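Local coordinates for protein TSC1 N-terminal domain (Chaetomium thermophilum, PDB 7A0M) that probably binds phosphoinositides of the lysosomal membrane as part of TSC1, so that the TSC complex can reach lysosomes and regulate mTORC1, at residues 332-337 against 389-394; 147-152 against 175-180; 237-242 against 307-312; 211-216 against 253-258. All blocks are in the same frame, centred on the assembly; numbering follows the deposited sequence.

How the contacts relate
From the N terminus, contact 2 comes first, pairing helix 142-153 with helix 168-183 across a partly unmodelled connection. Contact 4 opens next at 211-216, but before it closes at 253-258 the chain passes 237-242, where contact 3 opens; contact 3 closes only at 307-312, so these two cross. Contact 1 follows in series, joining the start of helix 335-343 to the short helix 389-392. Packing passes from contact 2 to contact 4 through L178 CD2 on F212 CA (3.7 Å) and from contact 4 to contact 1 through L333 CD1 on L256 CB (4.1 Å). Contact 3 stands apart, its nearest atoms about 13 Å from those of contact 4.

Contact 1. Residues 332-337 against 389-394; sequences GLYPIN and TEKTNI
E390 points its carboxylate at the first turn of helix 335-343, so that an anion sits at the amino end of a helix in this all-helical, alpha-solenoid-like domain. The side chain starts with CG anti to the backbone N (chi1 176°) and runs out extended, which carries it straight from helix 389-392 to the turn around P335. Its CB faces the N337 amide, and CG packs beside the Y334 ring, 3.8 Å from Y334 CD2. At the tip the two oxygens divide the work. OE1 takes the backbone N of I336 (3.0 Å) on its syn lone pair, and N381 donates a further bond to it. OE2 accepts twice from one face of the carboxylate plane: from N337 N at 2.9 Å on the syn side, and from N337 ND2 on the anti side. A leucine here would probably leave the backbone N-H groups of I336 and N337 without these acceptors and the N337 amide held by little more than its weak bond to I387 O. Y334 sends its hydroxyl to P260 O. The bond from N337 ND2 to E390 OE2 is short and nearly straight, 2.6 Å with an N-H...O angle of 173°, and OE2 lies in the amide plane.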
loop_
_atom_site.group_PDB
_atom_site.type_symbol
_atom_site.label_atom_id
_atom_site.label_comp_id
_atom_site.label_asym_id
_atom_site.label_seq_id
_atom_site.Cartn_x
_atom_site.Cartn_y
_atom_site.Cartn_z
ATOM N N GLY B 332 -2.371 -6.306 9.439
ATOM C CA GLY B 332 -2.897 -7.472 8.751
ATOM C C GLY B 332 -4.146 -8.041 9.391
ATOM O O GLY B 332 -5.014 -8.576 8.693
ATOM N N LEU B 333 -4.261 -7.936 10.715
ATOM C CA LEU B 333 -5.372 -8.540 11.442
ATOM C C LEU B 333 -6.548 -7.582 11.615
ATOM O O LEU B 333 -7.699 -7.965 11.384
ATOM C CB LEU B 333 -4.893 -9.045 12.806
ATOM C CG LEU B 333 -3.866 -10.178 12.748
ATOM C CD1 LEU B 333 -3.506 -10.669 14.144
ATOM C CD2 LEU B 333 -4.387 -11.318 11.891
ATOM N N TYR B 334 -6.283 -6.345 12.033
ATOM C CA TYR B 334 -7.333 -5.353 12.277
ATOM C C TYR B 334 -6.914 -4.020 11.673
ATOM O O TYR B 334 -6.609 -3.060 12.390
ATOM C CB TYR B 334 -7.622 -5.221 13.774
ATOM C CG TYR B 334 -8.238 -6.461 14.379
ATOM C CD1 TYR B 334 -7.442 -7.477 14.894
ATOM C CD2 TYR B 334 -9.617 -6.621 14.429
ATOM C CE1 TYR B 334 -8.002 -8.613 15.444
ATOM C CE2 TYR B 334 -10.185 -7.754 14.976
ATOM C CZ TYR B 334 -9.373 -8.746 15.483
ATOM O OH TYR B 334 -9.936 -9.877 16.029
ATOM N N PRO B 335 -6.889 -3.927 10.340
ATOM C CA PRO B 335 -6.438 -2.675 9.705
ATOM C C PRO B 335 -7.339 -1.486 9.983
ATOM O O PRO B 335 -6.838 -0.394 10.278
ATOM C CB PRO B 335 -6.423 -3.033 8.213
ATOM C CG PRO B 335 -7.425 -4.133 8.090
ATOM C CD PRO B 335 -7.287 -4.938 9.346
ATOM N N ILE B 336 -8.658 -1.663 9.892
ATOM C CA ILE B 336 -9.573 -0.535 10.046
ATOM C C ILE B 336 -9.494 0.029 11.460
ATOM O O ILE B 336 -9.496 1.251 11.658
ATOM C CB ILE B 336 -11.007 -0.956 9.678
ATOM C CG1 ILE B 336 -11.042 -1.509 8.252
ATOM C CG2 ILE B 336 -11.961 0.220 9.815
ATOM C CD1 ILE B 336 -12.395 -2.036 7.835
ATOM N N ASN B 337 -9.424 -0.846 12.464
ATOM C CA ASN B 337 -9.254 -0.377 13.835
ATOM C C ASN B 337 -7.865 0.207 14.063
ATOM O O ASN B 337 -7.713 1.149 14.850
ATOM C CB ASN B 337 -9.524 -1.513 14.821
ATOM C CG ASN B 337 -11.004 -1.803 14.981
ATOM O OD1 ASN B 337 -11.653 -1.287 15.890
ATOM N ND2 ASN B 337 -11.544 -2.631 14.095
ATOM N N THR B 389 -17.857 -4.181 12.279
ATOM C CA THR B 389 -17.930 -5.566 11.827
ATOM C C THR B 389 -16.559 -6.218 11.697
ATOM O O THR B 389 -16.472 -7.449 11.726
ATOM C CB THR B 389 -18.672 -5.654 10.493
ATOM O OG1 THR B 389 -18.073 -4.757 9.550
ATOM C CG2 THR B 389 -20.138 -5.292 10.674
ATOM N N GLU B 390 -15.490 -5.429 11.550
ATOM C CA GLU B 390 -14.149 -6.005 11.576
ATOM C C GLU B 390 -13.888 -6.713 12.899
ATOM O O GLU B 390 -13.247 -7.771 12.934
ATOM C CB GLU B 390 -13.103 -4.920 11.329
ATOM C CG GLU B 390 -11.670 -5.419 11.425
ATOM C CD GLU B 390 -10.657 -4.330 11.147
ATOM O OE1 GLU B 390 -10.298 -4.147 9.966
ATOM O OE2 GLU B 390 -10.230 -3.650 12.103
ATOM N N LYS B 391 -14.382 -6.146 13.998
ATOM C CA LYS B 391 -14.260 -6.790 15.300
ATOM C C LYS B 391 -15.342 -7.842 15.514
ATOM O O LYS B 391 -15.127 -8.803 16.261
ATOM C CB LYS B 391 -14.317 -5.738 16.408
ATOM C CG LYS B 391 -13.159 -4.751 16.383
ATOM C CD LYS B 391 -13.315 -3.684 17.454
ATOM C CE LYS B 391 -14.551 -2.832 17.205
ATOM N NZ LYS B 391 -14.659 -1.708 18.174
ATOM N N THR B 392 -16.498 -7.681 14.869
ATOM C CA THR B 392 -17.657 -8.529 15.118
ATOM C C THR B 392 -17.693 -9.757 14.213
ATOM O O THR B 392 -18.053 -10.849 14.669
ATOM C CB THR B 392 -18.942 -7.704 14.948
ATOM O OG1 THR B 392 -19.170 -6.923 16.128
ATOM C CG2 THR B 392 -20.151 -8.599 14.699
ATOM N N ASN B 393 -17.298 -9.617 12.950
ATOM C CA ASN B 393 -17.345 -10.730 12.009
ATOM C C ASN B 393 -16.110 -11.604 12.192
ATOM O O ASN B 393 -14.978 -11.124 12.065
ATOM C CB ASN B 393 -17.439 -10.213 10.574
ATOM C CG ASN B 393 -17.833 -11.295 9.584
ATOM O OD1 ASN B 393 -17.428 -12.450 9.707
ATOM N ND2 ASN B 393 -18.632 -10.920 8.592
ATOM N N ILE B 394 -16.328 -12.885 12.490
ATOM C CA ILE B 394 -15.251 -13.820 12.799
ATOM C C ILE B 394 -15.049 -14.864 11.711
ATOM O O ILE B 394 -14.236 -15.782 11.898
ATOM C CB ILE B 394 -15.478 -14.500 14.164
ATOM C CG1 ILE B 394 -16.928 -14.981 14.299
ATOM C CG2 ILE B 394 -15.128 -13.548 15.298
ATOM C CD1 ILE B 394 -17.181 -16.377 13.763
#

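Contact 2. Residues 147-152 against 175-180; sequences RLLVRW and DALLAF
L148 and L177 mark the closest backbone approach of helices 142-153 and 168-183, with their CA atoms 6.5 Å apart. Over the two short segments the axes come within 10.0 Å and run roughly antiparallel, with 146° between their N-to-C directions and a signed crossing angle of -146°. Two helices consecutive in the modelled chain and packed in this way form an antiparallel pair, the kind of unit from which alpha-solenoids are stacked.

No polar bond spans the interface; it is built by leucine branches. L177 reaches into helix 142-153 with both methyls. Its CD2 lies 3.6 Å from L148 CB and also touches CG and CD2 of L149, while CD1 turns along the helix to W152, 3.8 Å from W152 CB and close to the start of the indole. L177 thus meets residues at spacings of one, three and four along the opposing helix, and its side chain crosses those of L149 and W152 at about right angles. L148 returns the contact. With CG beside the backbone N (chi1 -64°), its CD1 extends between two residues one turn apart: it is 3.6 Å from A176 CB and equally 3.6 Å from F180 CD2. The small A176 side chain is consistent with so close an approach of L148 CD1 to that helix, and the phenylalanine bounds it on the next turn.

Other helices enclose the pair. Helix 89-105 meets L148 through W96 and L100, and its D97 and D101 make salt bridges with R147 and R151; helix 113-125 packs on F180, helix 185-196 meets L149 and L177, and helix 199-214 covers W152 and L178.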
loop_
_atom_site.group_PDB
_atom_site.type_symbol
_atom_site.label_atom_id
_atom_site.label_comp_id
_atom_site.label_asym_id
_atom_site.label_seq_id
_atom_site.Cartn_x
_atom_site.Cartn_y
_atom_site.Cartn_z
ATOM N N ARG B 147 11.081 -28.512 37.490
ATOM C CA ARG B 147 12.410 -29.084 37.674
ATOM C C ARG B 147 13.292 -28.824 36.461
ATOM O O ARG B 147 14.461 -28.449 36.600
ATOM C CB ARG B 147 12.295 -30.582 37.953
ATOM C CG ARG B 147 12.068 -30.914 39.416
ATOM C CD ARG B 147 13.387 -30.951 40.163
ATOM N NE ARG B 147 13.957 -32.295 40.177
ATOM C CZ ARG B 147 15.259 -32.556 40.215
ATOM N NH1 ARG B 147 16.135 -31.564 40.227
ATOM N NH2 ARG B 147 15.684 -33.812 40.232
ATOM N N LEU B 148 12.743 -29.007 35.260
ATOM C CA LEU B 148 13.499 -28.720 34.047
ATOM C C LEU B 148 13.772 -27.229 33.900
ATOM O O LEU B 148 14.868 -26.831 33.490
ATOM C CB LEU B 148 12.737 -29.243 32.830
ATOM C CG LEU B 148 12.528 -30.752 32.722
ATOM C CD1 LEU B 148 11.779 -31.081 31.446
ATOM C CD2 LEU B 148 13.867 -31.474 32.753
ATOM N N LEU B 149 12.782 -26.391 34.221
ATOM C CA LEU B 149 12.937 -24.948 34.062
ATOM C C LEU B 149 14.034 -24.402 34.965
ATOM O O LEU B 149 14.918 -23.669 34.507
ATOM C CB LEU B 149 11.613 -24.241 34.347
ATOM C CG LEU B 149 10.596 -24.266 33.210
ATOM C CD1 LEU B 149 9.254 -23.746 33.684
ATOM C CD2 LEU B 149 11.106 -23.449 32.041
ATOM N N VAL B 150 13.990 -24.742 36.255
ATOM C CA VAL B 150 14.979 -24.221 37.197
ATOM C C VAL B 150 16.392 -24.574 36.746
ATOM O O VAL B 150 17.300 -23.735 36.780
ATOM C CB VAL B 150 14.689 -24.743 38.617
ATOM C CG1 VAL B 150 15.967 -24.783 39.450
ATOM C CG2 VAL B 150 13.644 -23.875 39.298
ATOM N N ARG B 151 16.599 -25.806 36.300
ATOM C CA ARG B 151 17.915 -26.188 35.799
ATOM C C ARG B 151 18.257 -25.507 34.476
ATOM O O ARG B 151 19.436 -25.263 34.188
ATOM C CB ARG B 151 17.974 -27.704 35.709
ATOM C CG ARG B 151 17.662 -28.271 37.074
ATOM C CD ARG B 151 18.791 -29.083 37.620
ATOM N NE ARG B 151 18.409 -29.708 38.878
ATOM C CZ ARG B 151 18.343 -29.034 40.021
ATOM N NH1 ARG B 151 18.634 -27.739 40.040
ATOM N NH2 ARG B 151 18.018 -29.647 41.147
ATOM N N TRP B 152 17.253 -25.226 33.648
ATOM C CA TRP B 152 17.512 -24.550 32.386
ATOM C C TRP B 152 17.853 -23.078 32.581
ATOM O O TRP B 152 18.516 -22.494 31.718
ATOM C CB TRP B 152 16.302 -24.694 31.464
ATOM C CG TRP B 152 16.565 -24.249 30.068
ATOM C CD1 TRP B 152 17.091 -24.994 29.057
ATOM C CD2 TRP B 152 16.307 -22.952 29.520
ATOM N NE1 TRP B 152 17.184 -24.241 27.913
ATOM C CE2 TRP B 152 16.707 -22.983 28.171
ATOM C CE3 TRP B 152 15.777 -21.767 30.041
ATOM C CZ2 TRP B 152 16.594 -21.876 27.333
ATOM C CZ3 TRP B 152 15.666 -20.669 29.209
ATOM C CH2 TRP B 152 16.073 -20.731 27.870
ATOM N N ASP B 175 15.184 -30.314 24.860
ATOM C CA ASP B 175 14.315 -31.296 24.217
ATOM C C ASP B 175 13.248 -31.809 25.176
ATOM O O ASP B 175 12.109 -32.061 24.769
ATOM C CB ASP B 175 15.145 -32.460 23.672
ATOM C CG ASP B 175 16.069 -32.040 22.546
ATOM O OD1 ASP B 175 16.077 -30.841 22.195
ATOM O OD2 ASP B 175 16.789 -32.910 22.011
ATOM N N ALA B 176 13.596 -31.971 26.455
ATOM C CA ALA B 176 12.605 -32.416 27.430
ATOM C C ALA B 176 11.562 -31.336 27.688
ATOM O O ALA B 176 10.363 -31.629 27.751
ATOM C CB ALA B 176 13.289 -32.831 28.731
ATOM N N LEU B 177 11.996 -30.081 27.837
ATOM C CA LEU B 177 11.045 -28.988 28.017
ATOM C C LEU B 177 10.116 -28.867 26.817
ATOM O O LEU B 177 8.909 -28.649 26.976
ATOM C CB LEU B 177 11.787 -27.673 28.253
ATOM C CG LEU B 177 12.260 -27.379 29.677
ATOM C CD1 LEU B 177 13.281 -26.253 29.681
ATOM C CD2 LEU B 177 11.072 -27.023 30.554
ATOM N N LEU B 178 10.662 -28.996 25.607
ATOM C CA LEU B 178 9.827 -28.947 24.411
ATOM C C LEU B 178 8.916 -30.166 24.323
ATOM O O LEU B 178 7.765 -30.057 23.886
ATOM C CB LEU B 178 10.705 -28.833 23.167
ATOM C CG LEU B 178 11.365 -27.468 22.956
ATOM C CD1 LEU B 178 12.093 -27.416 21.622
ATOM C CD2 LEU B 178 10.339 -26.351 23.057
ATOM N N ALA B 179 9.414 -31.336 24.732
ATOM C CA ALA B 179 8.585 -32.538 24.718
ATOM C C ALA B 179 7.454 -32.435 25.734
ATOM O O ALA B 179 6.301 -32.756 25.428
ATOM C CB ALA B 179 9.442 -33.774 24.987
ATOM N N PHE B 180 7.770 -31.997 26.955
ATOM C CA PHE B 180 6.727 -31.775 27.951
ATOM C C PHE B 180 5.784 -30.659 27.519
ATOM O O PHE B 180 4.576 -30.721 27.776
ATOM C CB PHE B 180 7.351 -31.456 29.309
ATOM C CG PHE B 180 7.764 -32.671 30.089
ATOM C CD1 PHE B 180 6.838 -33.375 30.839
ATOM C CD2 PHE B 180 9.077 -33.105 30.076
ATOM C CE1 PHE B 180 7.216 -34.492 31.557
ATOM C CE2 PHE B 180 9.460 -34.218 30.792
ATOM C CZ PHE B 180 8.531 -34.914 31.531
#

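Contact 3. Residues 237-242 against 307-312; sequences QKDEST and DKVLLD
V309 takes part in three of the four hydrogen bonds across the contact, through its N to D239 and its O to E240 and S241; the touching parts of the two segments run side by side with directions 35° apart. V309 N donates to D239 OD1 at 2.9 Å, approaching from above the carboxylate plane rather than within it. The same carboxylate has outside partners in R202 and S235. V309 O is gripped in return by the next two amides: E240 N lies nearly along the C=O axis at 2.9 Å, and S241 N adds a weak, bent bond (N-H...O angle 125°).

Segment 237-242 spans the short linker 239-241 between helices 228-238 and 242-255 of the alpha-solenoid-like fold, with S241 at the N-cap of the second; its OG also bonds D316. Segment 307-312 belongs to the long irregular connection between helices 267-278 and 323-333, and here it is laid along that linker.

Charge contributes one salt bridge. The K308 chain bends at its third torsion (chi3 -47°), which lays CD 3.5 Å from K238 O and brings NZ to E240 OE2 at 2.7 Å, above the carboxylate plane. A serine in its place would probably leave the E240 carboxylate without this cationic mate and K238 O without its aliphatic cover.

V309 CG1 makes a carbon-to-carbon contact with S241 CB at 3.7 Å. L311 CD1 packs instead against polar atoms, E240 O at 3.2 Å and T242 OG1 at 4.0 Å, a hydroxyl bonded to W280.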
loop_
_atom_site.group_PDB
_atom_site.type_symbol
_atom_site.label_atom_id
_atom_site.label_comp_id
_atom_site.label_asym_id
_atom_site.label_seq_id
_atom_site.Cartn_x
_atom_site.Cartn_y
_atom_site.Cartn_z
ATOM N N GLN B 237 4.791 -2.835 28.001
ATOM C CA GLN B 237 4.344 -1.526 28.460
ATOM C C GLN B 237 5.271 -0.898 29.491
ATOM O O GLN B 237 5.310 0.332 29.603
ATOM C CB GLN B 237 2.940 -1.619 29.066
ATOM C CG GLN B 237 1.827 -1.897 28.075
ATOM C CD GLN B 237 0.469 -1.932 28.747
ATOM O OE1 GLN B 237 -0.284 -2.894 28.608
ATOM N NE2 GLN B 237 0.147 -0.874 29.482
ATOM N N LYS B 238 6.015 -1.703 30.246
ATOM C CA LYS B 238 6.730 -1.194 31.412
ATOM C C LYS B 238 8.237 -1.365 31.343
ATOM O O LYS B 238 8.966 -0.464 31.765
ATOM C CB LYS B 238 6.212 -1.876 32.686
ATOM C CG LYS B 238 4.737 -1.648 32.965
ATOM C CD LYS B 238 4.277 -2.476 34.152
ATOM C CE LYS B 238 2.794 -2.288 34.421
ATOM N NZ LYS B 238 2.402 -2.850 35.742
ATOM N N ASP B 239 8.732 -2.496 30.843
ATOM C CA ASP B 239 10.171 -2.722 30.816
ATOM C C ASP B 239 10.867 -1.657 29.974
ATOM O O ASP B 239 10.319 -1.147 28.994
ATOM C CB ASP B 239 10.489 -4.116 30.277
ATOM C CG ASP B 239 10.191 -5.209 31.286
ATOM O OD1 ASP B 239 10.177 -4.911 32.498
ATOM O OD2 ASP B 239 9.982 -6.368 30.870
ATOM N N GLU B 240 12.096 -1.329 30.368
ATOM C CA GLU B 240 12.832 -0.231 29.765
ATOM C C GLU B 240 14.083 -0.680 29.026
ATOM O O GLU B 240 14.793 0.166 28.471
ATOM C CB GLU B 240 13.206 0.797 30.843
ATOM C CG GLU B 240 12.000 1.348 31.590
ATOM C CD GLU B 240 12.378 2.302 32.705
ATOM O OE1 GLU B 240 13.588 2.487 32.949
ATOM O OE2 GLU B 240 11.460 2.864 33.339
ATOM N N SER B 241 14.372 -1.978 29.000
ATOM C CA SER B 241 15.479 -2.510 28.220
ATOM C C SER B 241 15.020 -2.755 26.789
ATOM O O SER B 241 14.019 -3.444 26.562
ATOM C CB SER B 241 16.009 -3.805 28.837
ATOM O OG SER B 241 16.952 -4.428 27.982
ATOM N N THR B 242 15.745 -2.177 25.827
ATOM C CA THR B 242 15.416 -2.393 24.421
ATOM C C THR B 242 15.471 -3.874 24.064
ATOM O O THR B 242 14.661 -4.361 23.267
ATOM C CB THR B 242 16.365 -1.592 23.529
ATOM O OG1 THR B 242 16.424 -0.236 23.989
ATOM C CG2 THR B 242 15.882 -1.609 22.085
ATOM N N ASP B 307 8.230 -6.275 38.310
ATOM C CA ASP B 307 9.669 -6.079 38.463
ATOM C C ASP B 307 10.219 -5.712 37.094
ATOM O O ASP B 307 10.439 -6.580 36.246
ATOM C CB ASP B 307 10.322 -7.340 39.019
ATOM C CG ASP B 307 11.724 -7.096 39.537
ATOM O OD1 ASP B 307 12.091 -5.917 39.710
ATOM O OD2 ASP B 307 12.456 -8.081 39.777
ATOM N N LYS B 308 10.438 -4.418 36.877
ATOM C CA LYS B 308 10.876 -3.935 35.577
ATOM C C LYS B 308 12.326 -4.317 35.311
ATOM O O LYS B 308 13.160 -4.328 36.219
ATOM C CB LYS B 308 10.727 -2.417 35.493
ATOM C CG LYS B 308 9.301 -1.908 35.601
ATOM C CD LYS B 308 9.227 -0.435 35.219
ATOM C CE LYS B 308 10.327 0.372 35.899
ATOM N NZ LYS B 308 10.311 1.803 35.485
ATOM N N VAL B 309 12.623 -4.616 34.052
ATOM C CA VAL B 309 14.000 -4.700 33.586
ATOM C C VAL B 309 14.397 -3.310 33.106
ATOM O O VAL B 309 13.774 -2.756 32.193
ATOM C CB VAL B 309 14.155 -5.740 32.466
ATOM C CG1 VAL B 309 15.598 -5.787 31.983
ATOM C CG2 VAL B 309 13.700 -7.108 32.947
ATOM N N LEU B 310 15.432 -2.746 33.717
ATOM C CA LEU B 310 15.842 -1.389 33.402
ATOM C C LEU B 310 16.666 -1.370 32.119
ATOM O O LEU B 310 17.054 -2.410 31.578
ATOM C CB LEU B 310 16.628 -0.784 34.564
ATOM C CG LEU B 310 15.953 -0.897 35.934
ATOM C CD1 LEU B 310 16.835 -0.305 37.023
ATOM C CD2 LEU B 310 14.579 -0.237 35.923
ATOM N N LEU B 311 16.929 -0.164 31.625
ATOM C CA LEU B 311 17.737 -0.016 30.424
ATOM C C LEU B 311 19.159 -0.481 30.705
ATOM O O LEU B 311 19.774 -0.073 31.695
ATOM C CB LEU B 311 17.736 1.439 29.957
ATOM C CG LEU B 311 18.470 1.747 28.649
ATOM C CD1 LEU B 311 17.600 1.423 27.443
ATOM C CD2 LEU B 311 18.922 3.200 28.612
ATOM N N ASP B 312 19.675 -1.346 29.835
ATOM C CA ASP B 312 21.045 -1.826 29.938
ATOM C C ASP B 312 21.936 -0.961 29.055
ATOM O O ASP B 312 21.949 -1.126 27.829
ATOM C CB ASP B 312 21.138 -3.299 29.532
ATOM C CG ASP B 312 22.510 -3.895 29.799
ATOM O OD1 ASP B 312 23.356 -3.209 30.410
ATOM O OD2 ASP B 312 22.738 -5.055 29.398
#

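Contact 4. Residues 211-216 against 253-258; sequences AFVNSG and VMLLPF
V213 and selenomethionine M254 slide past each other in opposite directions, each pointing its CB toward the other segment. V213 sets CG1 anti to its own backbone nitrogen (chi1 180°), which splits its two methyls between different partners. CG1 lies 4.0 Å from M254 CB and as far from M254 CE. CG2 turns to L255 and meets CD2 at 3.9 Å; these two side chains cross at about a right angle, and L255 meets V213 with this methyl alone.

The M254 chain leaves its helix extended as far as SE and then bends (chi3 70°), which turns the terminal CE onto the end of helix 199-214. There it lies 3.8 Å from N214 N and 3.9 Å from N214 CB, with the amide oxygen of N214 also near. The methyl is thus applied to backbone as well as to side chain.

Segment 211-216 finishes helix 199-214, and segment 253-258 runs from the last part of the next-but-one helix into a 3-10 segment at 256-258. The contact therefore joins two helices of the alpha-solenoid-like fold that have helix 228-238 between them in sequence. F258 N bonds L255 O at 3.0 Å, and from this turn the F258 CB points toward segment 211-216. Its ring is met obliquely by V213 CG1, 4.3 Å from F258 CE1, while the carbonyl oxygens of M254 and L255 lie at the ring edge.

Beyond the pair, I223 packs on L255, and L220 and A402 on F258.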
loop_
_atom_site.group_PDB
_atom_site.type_symbol
_atom_site.label_atom_id
_atom_site.label_comp_id
_atom_site.label_asym_id
_atom_site.label_seq_id
_atom_site.Cartn_x
_atom_site.Cartn_y
_atom_site.Cartn_z
ATOM N N ALA B 211 11.406 -20.248 21.331
ATOM C CA ALA B 211 11.771 -21.599 20.913
ATOM C C ALA B 211 10.584 -22.546 21.029
ATOM O O ALA B 211 10.422 -23.454 20.205
ATOM C CB ALA B 211 12.950 -22.106 21.742
ATOM N N PHE B 212 9.747 -22.355 22.052
ATOM C CA PHE B 212 8.573 -23.205 22.222
ATOM C C PHE B 212 7.582 -23.017 21.080
ATOM O O PHE B 212 7.151 -23.992 20.453
ATOM C CB PHE B 212 7.905 -22.909 23.564
ATOM C CG PHE B 212 6.665 -23.719 23.814
ATOM C CD1 PHE B 212 6.722 -25.103 23.859
ATOM C CD2 PHE B 212 5.444 -23.097 24.010
ATOM C CE1 PHE B 212 5.582 -25.850 24.090
ATOM C CE2 PHE B 212 4.300 -23.839 24.243
ATOM C CZ PHE B 212 4.370 -25.216 24.284
ATOM N N VAL B 213 7.207 -21.766 20.796
ATOM C CA VAL B 213 6.279 -21.495 19.701
ATOM C C VAL B 213 6.866 -21.945 18.369
ATOM O O VAL B 213 6.137 -22.407 17.483
ATOM C CB VAL B 213 5.904 -20.000 19.683
ATOM C CG1 VAL B 213 4.941 -19.697 18.545
ATOM C CG2 VAL B 213 5.298 -19.592 21.018
ATOM N N ASN B 214 8.187 -21.837 18.210
ATOM C CA ASN B 214 8.812 -22.229 16.951
ATOM C C ASN B 214 8.800 -23.741 16.766
ATOM O O ASN B 214 8.820 -24.225 15.628
ATOM C CB ASN B 214 10.239 -21.690 16.880
ATOM C CG ASN B 214 10.795 -21.704 15.469
ATOM O OD1 ASN B 214 10.482 -20.829 14.658
ATOM N ND2 ASN B 214 11.624 -22.695 15.168
ATOM N N SER B 215 8.770 -24.502 17.862
ATOM C CA SER B 215 8.723 -25.958 17.781
ATOM C C SER B 215 7.374 -26.478 17.300
ATOM O O SER B 215 7.211 -27.697 17.166
ATOM C CB SER B 215 9.057 -26.572 19.143
ATOM O OG SER B 215 8.073 -26.243 20.107
ATOM N N GLY B 216 6.417 -25.592 17.039
ATOM C CA GLY B 216 5.111 -25.970 16.556
ATOM C C GLY B 216 4.310 -26.834 17.513
ATOM O O GLY B 216 3.927 -27.960 17.182
ATOM N N VAL B 253 4.418 -11.244 18.321
ATOM C CA VAL B 253 4.181 -11.346 16.882
ATOM C C VAL B 253 3.986 -12.800 16.467
ATOM O O VAL B 253 3.181 -13.105 15.578
ATOM C CB VAL B 253 5.331 -10.675 16.105
ATOM C CG1 VAL B 253 5.224 -10.966 14.617
ATOM C CG2 VAL B 253 5.324 -9.173 16.347
HETATM N N MSE B 254 4.704 -13.719 17.106
HETATM C CA MSE B 254 4.580 -15.136 16.779
HETATM C C MSE B 254 3.273 -15.731 17.299
HETATM O O MSE B 254 2.764 -16.709 16.755
HETATM C CB MSE B 254 5.765 -15.925 17.348
HETATM C CG MSE B 254 7.118 -15.552 16.759
HETATM SE SE MSE B 254 8.606 -16.516 17.585
HETATM C CE MSE B 254 8.253 -18.294 16.870
ATOM N N LEU B 255 2.726 -15.131 18.357
ATOM C CA LEU B 255 1.578 -15.724 19.033
ATOM C C LEU B 255 0.258 -15.312 18.394
ATOM O O LEU B 255 -0.672 -16.123 18.309
ATOM C CB LEU B 255 1.591 -15.340 20.510
ATOM C CG LEU B 255 2.575 -16.069 21.426
ATOM C CD1 LEU B 255 2.736 -15.302 22.726
ATOM C CD2 LEU B 255 2.095 -17.480 21.695
ATOM N N LEU B 256 0.160 -14.058 17.952
ATOM C CA LEU B 256 -1.113 -13.534 17.462
ATOM C C LEU B 256 -1.746 -14.348 16.334
ATOM O O LEU B 256 -2.979 -14.515 16.359
ATOM C CB LEU B 256 -0.933 -12.071 17.034
ATOM C CG LEU B 256 -0.617 -11.086 18.160
ATOM C CD1 LEU B 256 -0.458 -9.679 17.609
ATOM C CD2 LEU B 256 -1.698 -11.129 19.231
ATOM N N PRO B 257 -1.013 -14.867 15.340
ATOM C CA PRO B 257 -1.680 -15.654 14.285
ATOM C C PRO B 257 -2.354 -16.929 14.780
ATOM O O PRO B 257 -3.101 -17.542 14.007
ATOM C CB PRO B 257 -0.540 -15.977 13.310
ATOM C CG PRO B 257 0.466 -14.913 13.544
ATOM C CD PRO B 257 0.404 -14.625 15.009
ATOM N N PHE B 258 -2.120 -17.346 16.024
ATOM C CA PHE B 258 -2.754 -18.543 16.559
ATOM C C PHE B 258 -4.075 -18.263 17.267
ATOM O O PHE B 258 -4.809 -19.209 17.570
ATOM C CB PHE B 258 -1.801 -19.262 17.519
ATOM C CG PHE B 258 -0.661 -19.957 16.832
ATOM C CD1 PHE B 258 0.523 -19.288 16.567
ATOM C CD2 PHE B 258 -0.776 -21.283 16.445
ATOM C CE1 PHE B 258 1.573 -19.928 15.932
ATOM C CE2 PHE B 258 0.268 -21.929 15.810
ATOM C CZ PHE B 258 1.445 -21.252 15.554
#